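Local coordinates for clostripain-related protein (Bacteroides thetaiotaomicron, PDB 6N9J), which probably cleaves peptide bonds as a secreted cysteine protease of the clostripain (C11) family, one that irreversible peptide inhibitors can block, at residues Ile61-Asp66 / Val70-Ile75; Leu49-Met52 / Asn57-Leu60; Met291-Ser296 / Val344-Leu349. All coordinates share one frame; numbering follows the deposited sequence.

Interaction 1: residues Ile61-Asp66 / Val70-Ile75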
loop_
_atom_site.group_PDB
_atom_site.type_symbol
_atom_site.label_atom_id
_atom_site.label_comp_id
_atom_site.label_asym_id
_atom_site.label_seq_id
_atom_site.Cartn_x
_atom_site.Cartn_y
_atom_site.Cartn_z
ATOM N N ILE A 61 2.879 -13.424 15.961
ATOM C CA ILE A 61 1.926 -13.577 17.062
ATOM C C ILE A 61 0.483 -13.461 16.632
ATOM O O ILE A 61 0.164 -13.060 15.510
ATOM C CB ILE A 61 2.135 -12.533 18.178
ATOM C CG1 ILE A 61 1.960 -11.123 17.623
ATOM C CG2 ILE A 61 3.481 -12.714 18.847
ATOM C CD1 ILE A 61 2.104 -10.036 18.656
ATOM N N ARG A 62 -0.386 -13.811 17.562
ATOM C CA ARG A 62 -1.810 -13.586 17.440
ATOM C C ARG A 62 -2.279 -12.847 18.686
ATOM O O ARG A 62 -1.901 -13.207 19.811
ATOM C CB ARG A 62 -2.564 -14.908 17.283
ATOM C CG ARG A 62 -4.078 -14.760 17.307
ATOM C CD ARG A 62 -4.786 -16.105 17.245
ATOM N NE ARG A 62 -6.232 -15.931 17.144
ATOM C CZ ARG A 62 -7.050 -15.846 18.188
ATOM N NH1 ARG A 62 -6.563 -15.931 19.420
ATOM N NH2 ARG A 62 -8.354 -15.676 17.999
ATOM N N LEU A 63 -3.098 -11.821 18.485
ATOM C CA LEU A 63 -3.644 -11.056 19.596
ATOM C C LEU A 63 -4.943 -11.684 20.085
ATOM O O LEU A 63 -5.868 -11.903 19.311
ATOM C CB LEU A 63 -3.869 -9.599 19.181
ATOM C CG LEU A 63 -2.609 -8.878 18.691
ATOM C CD1 LEU A 63 -2.895 -7.421 18.340
ATOM C CD2 LEU A 63 -1.525 -8.969 19.748
ATOM N N ARG A 64 -5.006 -11.980 21.377
ATOM C CA ARG A 64 -6.152 -12.678 21.937
ATOM C C ARG A 64 -6.638 -11.930 23.172
ATOM O O ARG A 64 -5.846 -11.311 23.875
ATOM C CB ARG A 64 -5.772 -14.121 22.271
ATOM C CG ARG A 64 -6.939 -15.063 22.471
ATOM C CD ARG A 64 -6.807 -15.829 23.769
ATOM N NE ARG A 64 -5.418 -16.116 24.117
ATOM C CZ ARG A 64 -5.006 -16.412 25.348
ATOM N NH1 ARG A 64 -3.726 -16.657 25.580
ATOM N NH2 ARG A 64 -5.873 -16.459 26.356
ATOM N N LYS A 65 -7.935 -11.966 23.432
ATOM C CA LYS A 65 -8.466 -11.326 24.632
ATOM C C LYS A 65 -8.739 -12.329 25.756
ATOM O O LYS A 65 -9.337 -13.386 25.542
ATOM C CB LYS A 65 -9.744 -10.550 24.308
ATOM C CG LYS A 65 -9.662 -9.066 24.644
ATOM C CD LYS A 65 -10.935 -8.321 24.247
ATOM C CE LYS A 65 -11.247 -8.487 22.760
ATOM N NZ LYS A 65 -12.551 -7.847 22.385
ATOM N N ASP A 66 -8.280 -11.985 26.953
ATOM C CA ASP A 66 -8.582 -12.750 28.155
ATOM C C ASP A 66 -9.892 -12.215 28.725
ATOM O O ASP A 66 -10.920 -12.894 28.710
ATOM C CB ASP A 66 -7.434 -12.635 29.167
ATOM C CG ASP A 66 -7.572 -13.594 30.347
ATOM O OD1 ASP A 66 -8.710 -13.895 30.767
ATOM O OD2 ASP A 66 -6.526 -14.046 30.862
ATOM N N VAL A 70 -5.613 -7.678 26.245
ATOM C CA VAL A 70 -5.182 -8.405 25.055
ATOM C C VAL A 70 -3.830 -9.075 25.312
ATOM O O VAL A 70 -2.910 -8.461 25.853
ATOM C CB VAL A 70 -5.087 -7.481 23.823
ATOM C CG1 VAL A 70 -4.594 -8.252 22.617
ATOM C CG2 VAL A 70 -6.444 -6.847 23.523
ATOM N N VAL A 71 -3.724 -10.345 24.935
ATOM C CA VAL A 71 -2.518 -11.129 25.152
ATOM C C VAL A 71 -1.882 -11.515 23.822
ATOM O O VAL A 71 -2.585 -11.901 22.888
ATOM C CB VAL A 71 -2.835 -12.399 25.962
ATOM C CG1 VAL A 71 -1.633 -13.343 26.002
ATOM C CG2 VAL A 71 -3.288 -12.017 27.367
ATOM N N GLN A 72 -0.559 -11.396 23.731
ATOM C CA GLN A 72 0.170 -11.754 22.515
ATOM C C GLN A 72 0.608 -13.219 22.490
ATOM O O GLN A 72 1.709 -13.549 22.930
ATOM C CB GLN A 72 1.400 -10.859 22.359
ATOM C CG GLN A 72 1.086 -9.370 22.349
ATOM C CD GLN A 72 2.332 -8.505 22.316
ATOM O OE1 GLN A 72 3.368 -8.904 21.782
ATOM N NE2 GLN A 72 2.238 -7.313 22.899
ATOM N N ASP A 73 -0.246 -14.098 21.976
ATOM C CA ASP A 73 0.128 -15.502 21.818
ATOM C C ASP A 73 1.147 -15.640 20.689
ATOM O O ASP A 73 0.921 -15.173 19.571
ATOM C CB ASP A 73 -1.094 -16.382 21.541
ATOM C CG ASP A 73 -1.917 -16.678 22.804
ATOM O OD1 ASP A 73 -1.384 -16.542 23.931
ATOM O OD2 ASP A 73 -3.100 -17.065 22.664
ATOM N N VAL A 74 2.267 -16.278 20.994
ATOM C CA VAL A 74 3.319 -16.500 20.015
ATOM C C VAL A 74 3.085 -17.794 19.226
ATOM O O VAL A 74 3.036 -18.893 19.788
ATOM C CB VAL A 74 4.702 -16.548 20.702
ATOM C CG1 VAL A 74 5.807 -16.826 19.681
ATOM C CG2 VAL A 74 4.951 -15.254 21.469
ATOM N N ILE A 75 2.927 -17.640 17.917
ATOM C CA ILE A 75 2.763 -18.762 17.006
ATOM C C ILE A 75 4.124 -19.322 16.628
ATOM O O ILE A 75 4.369 -20.519 16.711
ATOM C CB ILE A 75 2.009 -18.333 15.740
ATOM C CG1 ILE A 75 0.642 -17.768 16.127
ATOM C CG2 ILE A 75 1.899 -19.495 14.751
ATOM C CD1 ILE A 75 -0.058 -17.022 15.023
#
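The antiparallel beta hairpin at the margin of the main sheet pairs strand 59-65 with strand 70-74, and a salt bridge between Arg64 and Asp73 links the two strands through their side chains. Arg64 bends at chi2 and chi3 (-129° and -33°), which swings its guanidinium across to strand 70-74, where it takes the carboxylate side-on. Arg64 NH1 reaches Asp73 OD1 at 2.9 Å, close to the guanidinium plane and on the syn lone pair, whereas Arg64 NE meets Asp73 OD2, also at 2.9 Å, from above the carboxylate plane. Beneath this grip the backbone exchanges paired bonds at Arg62-Asp73 and Arg64-Val71; Val71 N to Arg64 O is the shortest, at 2.6 Å. On the face carrying Ile61, Leu63 and Val70, Leu63 CD2 runs alongside Gln72 CG at 3.7 Å, and Ile61 CD1 packs against the Gln72 amide end. Leu63 CB also meets Val70 CG1 at 3.8 Å. That face lies under helix 24-37, where Ile35 receives both Leu63 and Val70. Strand 46-53 flanks strand 59-65 on its other edge, while Ile75, where the chain turns a corner, packs on helix 86-99 through Thr95 and His99.

Interaction 2: residues Leu49-Met52 / Asn57-Leu60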
loop_
_atom_site.group_PDB
_atom_site.type_symbol
_atom_site.label_atom_id
_atom_site.label_comp_id
_atom_site.label_asym_id
_atom_site.label_seq_id
_atom_site.Cartn_x
_atom_site.Cartn_y
_atom_site.Cartn_z
ATOM N N LEU A 49 -3.297 -11.445 13.255
ATOM C CA LEU A 49 -1.941 -11.964 13.354
ATOM C C LEU A 49 -0.938 -10.859 13.014
ATOM O O LEU A 49 -1.206 -10.003 12.186
ATOM C CB LEU A 49 -1.749 -13.168 12.425
ATOM C CG LEU A 49 -2.243 -14.548 12.931
ATOM C CD1 LEU A 49 -3.614 -14.527 13.571
ATOM C CD2 LEU A 49 -2.236 -15.573 11.805
ATOM N N VAL A 50 0.204 -10.854 13.685
ATOM C CA VAL A 50 1.222 -9.849 13.419
ATOM C C VAL A 50 2.581 -10.523 13.310
ATOM O O VAL A 50 3.038 -11.185 14.263
ATOM C CB VAL A 50 1.276 -8.754 14.522
ATOM C CG1 VAL A 50 2.256 -7.650 14.139
ATOM C CG2 VAL A 50 -0.096 -8.168 14.800
ATOM N N TYR A 51 3.203 -10.380 12.141
ATOM C CA TYR A 51 4.604 -10.742 11.961
ATOM C C TYR A 51 5.455 -9.490 12.124
ATOM O O TYR A 51 5.326 -8.538 11.356
ATOM C CB TYR A 51 4.866 -11.376 10.596
ATOM C CG TYR A 51 6.348 -11.527 10.316
ATOM C CD1 TYR A 51 7.068 -12.589 10.848
ATOM C CD2 TYR A 51 7.035 -10.589 9.537
ATOM C CE1 TYR A 51 8.424 -12.727 10.612
ATOM C CE2 TYR A 51 8.389 -10.720 9.291
ATOM C CZ TYR A 51 9.079 -11.787 9.824
ATOM O OH TYR A 51 10.434 -11.918 9.583
ATOM N N MET A 52 6.324 -9.493 13.120
ATOM C CA MET A 52 7.019 -8.271 13.517
ATOM C C MET A 52 8.533 -8.428 13.424
ATOM O O MET A 52 9.127 -9.216 14.168
ATOM C CB MET A 52 6.608 -7.891 14.941
ATOM C CG MET A 52 7.560 -6.950 15.653
ATOM S SD MET A 52 7.178 -5.229 15.362
ATOM C CE MET A 52 5.962 -4.905 16.617
ATOM N N ASN A 57 15.128 -10.638 16.848
ATOM C CA ASN A 57 14.577 -11.943 16.529
ATOM C C ASN A 57 13.080 -11.829 16.263
ATOM O O ASN A 57 12.282 -11.730 17.192
ATOM C CB ASN A 57 14.858 -12.943 17.662
ATOM C CG ASN A 57 16.353 -13.180 17.889
ATOM O OD1 ASN A 57 17.143 -13.250 16.945
ATOM N ND2 ASN A 57 16.743 -13.297 19.153
ATOM N N PRO A 58 12.700 -11.825 14.979
ATOM C CA PRO A 58 11.302 -11.683 14.567
ATOM C C PRO A 58 10.373 -12.677 15.262
ATOM O O PRO A 58 10.823 -13.695 15.811
ATOM C CB PRO A 58 11.355 -11.951 13.063
ATOM C CG PRO A 58 12.736 -11.516 12.669
ATOM C CD PRO A 58 13.609 -11.929 13.824
ATOM N N LYS A 59 9.086 -12.348 15.262
ATOM C CA LYS A 59 8.076 -13.199 15.863
ATOM C C LYS A 59 6.788 -13.097 15.061
ATOM O O LYS A 59 6.516 -12.073 14.421
ATOM C CB LYS A 59 7.834 -12.813 17.325
ATOM C CG LYS A 59 7.396 -11.362 17.512
ATOM C CD LYS A 59 7.265 -10.970 18.986
ATOM C CE LYS A 59 6.832 -9.504 19.110
ATOM N NZ LYS A 59 6.579 -9.056 20.521
ATOM N N LEU A 60 6.020 -14.177 15.073
ATOM C CA LEU A 60 4.681 -14.186 14.507
ATOM C C LEU A 60 3.726 -14.407 15.663
ATOM O O LEU A 60 3.783 -15.450 16.307
ATOM C CB LEU A 60 4.533 -15.286 13.449
ATOM C CG LEU A 60 3.132 -15.546 12.887
ATOM C CD1 LEU A 60 2.687 -14.380 12.031
ATOM C CD2 LEU A 60 3.078 -16.851 12.094
#
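Tyr51 and Leu60, facing each other across the hairpin of strands 46-53 and 59-65, both hold CG anti to the backbone N (chi1 170° and 172°). For Tyr51 this sends the ring along the hairpin toward its turn, where it lies beside Pro58 and points the same way; for Leu60 it brings CD1 back to within 4.0 Å of Tyr51 CB. The far end of the tyrosine does the touching at the proline: Tyr51 OH lies 3.6 Å from Pro58 CB, and Tyr51 CE1 is 3.9 Å from the same carbon. The approach to the ring is oblique.

The backbone beneath is an antiparallel pairing. Met52 and Lys59 form the hydrogen-bonded pair, with Met52 N giving an almost straight bond to Lys59 O (2.9 Å, 169° at the hydrogen). Its return partner, Lys59 N to Met52 O, is weak at 3.3 Å. Three CA-H...O contacts fill in between: Leu60 CA to Val50 O, Tyr51 CA to Lys59 O, and Pro58 CA to Met52 O at 3.3 Å. Lys59 O therefore receives both an N-H and a CA-H from the opposite strand.

Around the pair, the Tyr51 ring meets that of Tyr16, and Met52 is covered by Ala27 and Leu31 of helix 24-37. Chemically, the contact divides its labour: main-chain atoms supply the polar bonds between the segments, while carbon surfaces of Tyr51, Pro58 and Leu60 pack on one face. The buried tyrosine hydroxyl, merely packed against proline here, is satisfied by hydrogen bonds with Ser83 and Gln81, which join the hairpin to residues beyond it.

Interaction 3: residues Met291-Ser296 / Val344-Leu349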
loop_
_atom_site.group_PDB
_atom_site.type_symbol
_atom_site.label_atom_id
_atom_site.label_comp_id
_atom_site.label_asym_id
_atom_site.label_seq_id
_atom_site.Cartn_x
_atom_site.Cartn_y
_atom_site.Cartn_z
ATOM N N MET A 291 -5.301 9.778 -14.145
ATOM C CA MET A 291 -6.381 10.487 -14.839
ATOM C C MET A 291 -5.849 11.754 -15.500
ATOM O O MET A 291 -6.272 12.113 -16.600
ATOM C CB MET A 291 -7.535 10.837 -13.886
ATOM C CG MET A 291 -8.680 11.634 -14.573
ATOM S SD MET A 291 -9.515 10.764 -15.924
ATOM C CE MET A 291 -10.685 9.761 -15.016
ATOM N N GLY A 292 -4.921 12.423 -14.813
ATOM C CA GLY A 292 -4.303 13.637 -15.316
ATOM C C GLY A 292 -3.542 13.343 -16.586
ATOM O O GLY A 292 -3.588 14.118 -17.541
ATOM N N LEU A 293 -2.879 12.196 -16.622
ATOM C CA LEU A 293 -2.198 11.772 -17.844
ATOM C C LEU A 293 -3.171 11.565 -19.015
ATOM O O LEU A 293 -2.920 12.038 -20.123
ATOM C CB LEU A 293 -1.403 10.487 -17.606
ATOM C CG LEU A 293 -0.706 9.898 -18.840
ATOM C CD1 LEU A 293 0.233 10.904 -19.453
ATOM C CD2 LEU A 293 0.044 8.614 -18.515
ATOM N N MET A 294 -4.273 10.858 -18.768
ATOM C CA MET A 294 -5.199 10.479 -19.836
ATOM C C MET A 294 -5.979 11.678 -20.372
ATOM O O MET A 294 -6.329 11.730 -21.555
ATOM C CB MET A 294 -6.156 9.393 -19.334
ATOM C CG MET A 294 -5.446 8.097 -18.926
ATOM S SD MET A 294 -4.640 7.263 -20.315
ATOM C CE MET A 294 -2.958 7.403 -19.842
ATOM N N GLN A 295 -6.245 12.645 -19.502
ATOM C CA GLN A 295 -6.910 13.870 -19.925
ATOM C C GLN A 295 -6.057 14.638 -20.919
ATOM O O GLN A 295 -6.578 15.288 -21.809
ATOM C CB GLN A 295 -7.229 14.768 -18.730
ATOM C CG GLN A 295 -8.541 14.435 -18.048
ATOM C CD GLN A 295 -8.816 15.293 -16.827
ATOM O OE1 GLN A 295 -8.110 16.273 -16.572
ATOM N NE2 GLN A 295 -9.859 14.934 -16.068
ATOM N N SER A 296 -4.743 14.563 -20.778
ATOM C CA SER A 296 -3.881 15.361 -21.635
ATOM C C SER A 296 -3.476 14.630 -22.912
ATOM O O SER A 296 -2.954 15.244 -23.830
ATOM C CB SER A 296 -2.639 15.795 -20.867
ATOM O OG SER A 296 -1.966 14.668 -20.355
ATOM N N VAL A 344 -4.739 7.571 -8.060
ATOM C CA VAL A 344 -3.874 6.528 -8.618
ATOM C C VAL A 344 -2.698 7.132 -9.394
ATOM O O VAL A 344 -2.859 8.129 -10.099
ATOM C CB VAL A 344 -4.667 5.569 -9.546
ATOM C CG1 VAL A 344 -3.773 4.431 -10.045
ATOM C CG2 VAL A 344 -5.856 4.994 -8.813
ATOM N N SER A 345 -1.514 6.544 -9.253
ATOM C CA SER A 345 -0.348 7.050 -9.986
ATOM C C SER A 345 0.001 6.153 -11.162
ATOM O O SER A 345 -0.496 5.032 -11.279
ATOM C CB SER A 345 0.874 7.182 -9.075
ATOM O OG SER A 345 1.542 5.937 -8.952
ATOM N N THR A 346 0.871 6.664 -12.022
ATOM C CA THR A 346 1.341 5.946 -13.187
ATOM C C THR A 346 2.718 6.478 -13.573
ATOM O O THR A 346 3.094 7.598 -13.202
ATOM C CB THR A 346 0.374 6.104 -14.389
ATOM O OG1 THR A 346 0.809 5.289 -15.486
ATOM C CG2 THR A 346 0.329 7.553 -14.849
ATOM N N TYR A 347 3.466 5.672 -14.319
ATOM C CA TYR A 347 4.703 6.136 -14.915
ATOM C C TYR A 347 4.433 6.706 -16.316
ATOM O O TYR A 347 3.703 6.109 -17.117
ATOM C CB TYR A 347 5.715 5.002 -14.982
ATOM C CG TYR A 347 7.053 5.425 -15.516
ATOM C CD1 TYR A 347 7.836 6.341 -14.823
ATOM C CD2 TYR A 347 7.545 4.904 -16.700
ATOM C CE1 TYR A 347 9.064 6.738 -15.302
ATOM C CE2 TYR A 347 8.781 5.295 -17.193
ATOM C CZ TYR A 347 9.535 6.210 -16.488
ATOM O OH TYR A 347 10.764 6.605 -16.972
ATOM N N ILE A 348 5.010 7.868 -16.600
ATOM C CA ILE A 348 4.919 8.444 -17.941
ATOM C C ILE A 348 6.200 8.156 -18.713
ATOM O O ILE A 348 7.244 8.742 -18.416
ATOM C CB ILE A 348 4.676 9.955 -17.883
ATOM C CG1 ILE A 348 3.306 10.252 -17.259
ATOM C CG2 ILE A 348 4.816 10.572 -19.263
ATOM C CD1 ILE A 348 3.059 11.730 -16.994
ATOM N N LEU A 349 6.131 7.241 -19.678
ATOM C CA LEU A 349 7.307 6.882 -20.472
ATOM C C LEU A 349 7.929 8.119 -21.097
ATOM O O LEU A 349 7.253 8.896 -21.765
ATOM C CB LEU A 349 6.947 5.870 -21.561
ATOM C CG LEU A 349 6.586 4.471 -21.048
ATOM C CD1 LEU A 349 5.875 3.664 -22.126
ATOM C CD2 LEU A 349 7.831 3.742 -20.562
#
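Leu293 reaches out from helix 290-297 and lays its two methyls against the segment 344-349. Leu293 CD1 lies 3.8 Å from Ile348 CG1 and also meets Ile348 CD1, the two side chains sliding past each other in opposite directions. The other branch, Leu293 CD2, meets Thr346 CG2 at 3.8 Å, where the side chains cross at about a right angle, and it also nears Ile348 CG1. Leu293 can straddle both neighbours because its CG stands anti to the backbone N (chi1 177°) while chi2 of 57° turns the fork so that CD2 faces Thr346 and both methyls reach Ile348. An alanine here would lack both methyls and would probably leave Thr346 CG2 and Ile348 CG1 without their apolar partner, opening a gap between the helix and the segment 344-349.

One shell out, the rotation of Thr346 is probably fixed by its hydroxyl, which hydrogen-bonds to Glu167 OE2, the same oxygen that takes Tyr347 N. On the helix side, Leu293 O accepts both the backbone N and the side-chain OG of Ser296, the latter at 2.8 Å and from above the carbonyl plane.

Further out, strand 345-346 pairs antiparallel with strand 288-289, which leads directly into helix 290-297; Thr346 shares a backbone bond with His288. Helix 166-171 packs on Thr346 through Val166, helix 301-314 takes Met291 and Met294, and helix 355-363 receives Tyr347 and Leu349.

Overall arrangement
From the N terminus, interaction 2 comes first, closing the short turn between strands 46-53 and 59-65. Interaction 1 follows in series, closing the next turn, from strand 59-65 to strand 70-74. The two loops neither nest nor cross; the shared middle strand makes them successive hairpins in one meander at the margin of the main sheet. They touch directly, Ile61 N lying 2.8 Å from Val50 O and Ile75 N equally near Leu60 O. Interaction 3 closes a much longer loop of 47 residues late in the chain, tying helix 290-297 to the segment 344-349. It lies on the opposite side of the chain's centre from the other two, about 38 Å from interaction 2 and about 44 Å from interaction 1, centre to centre.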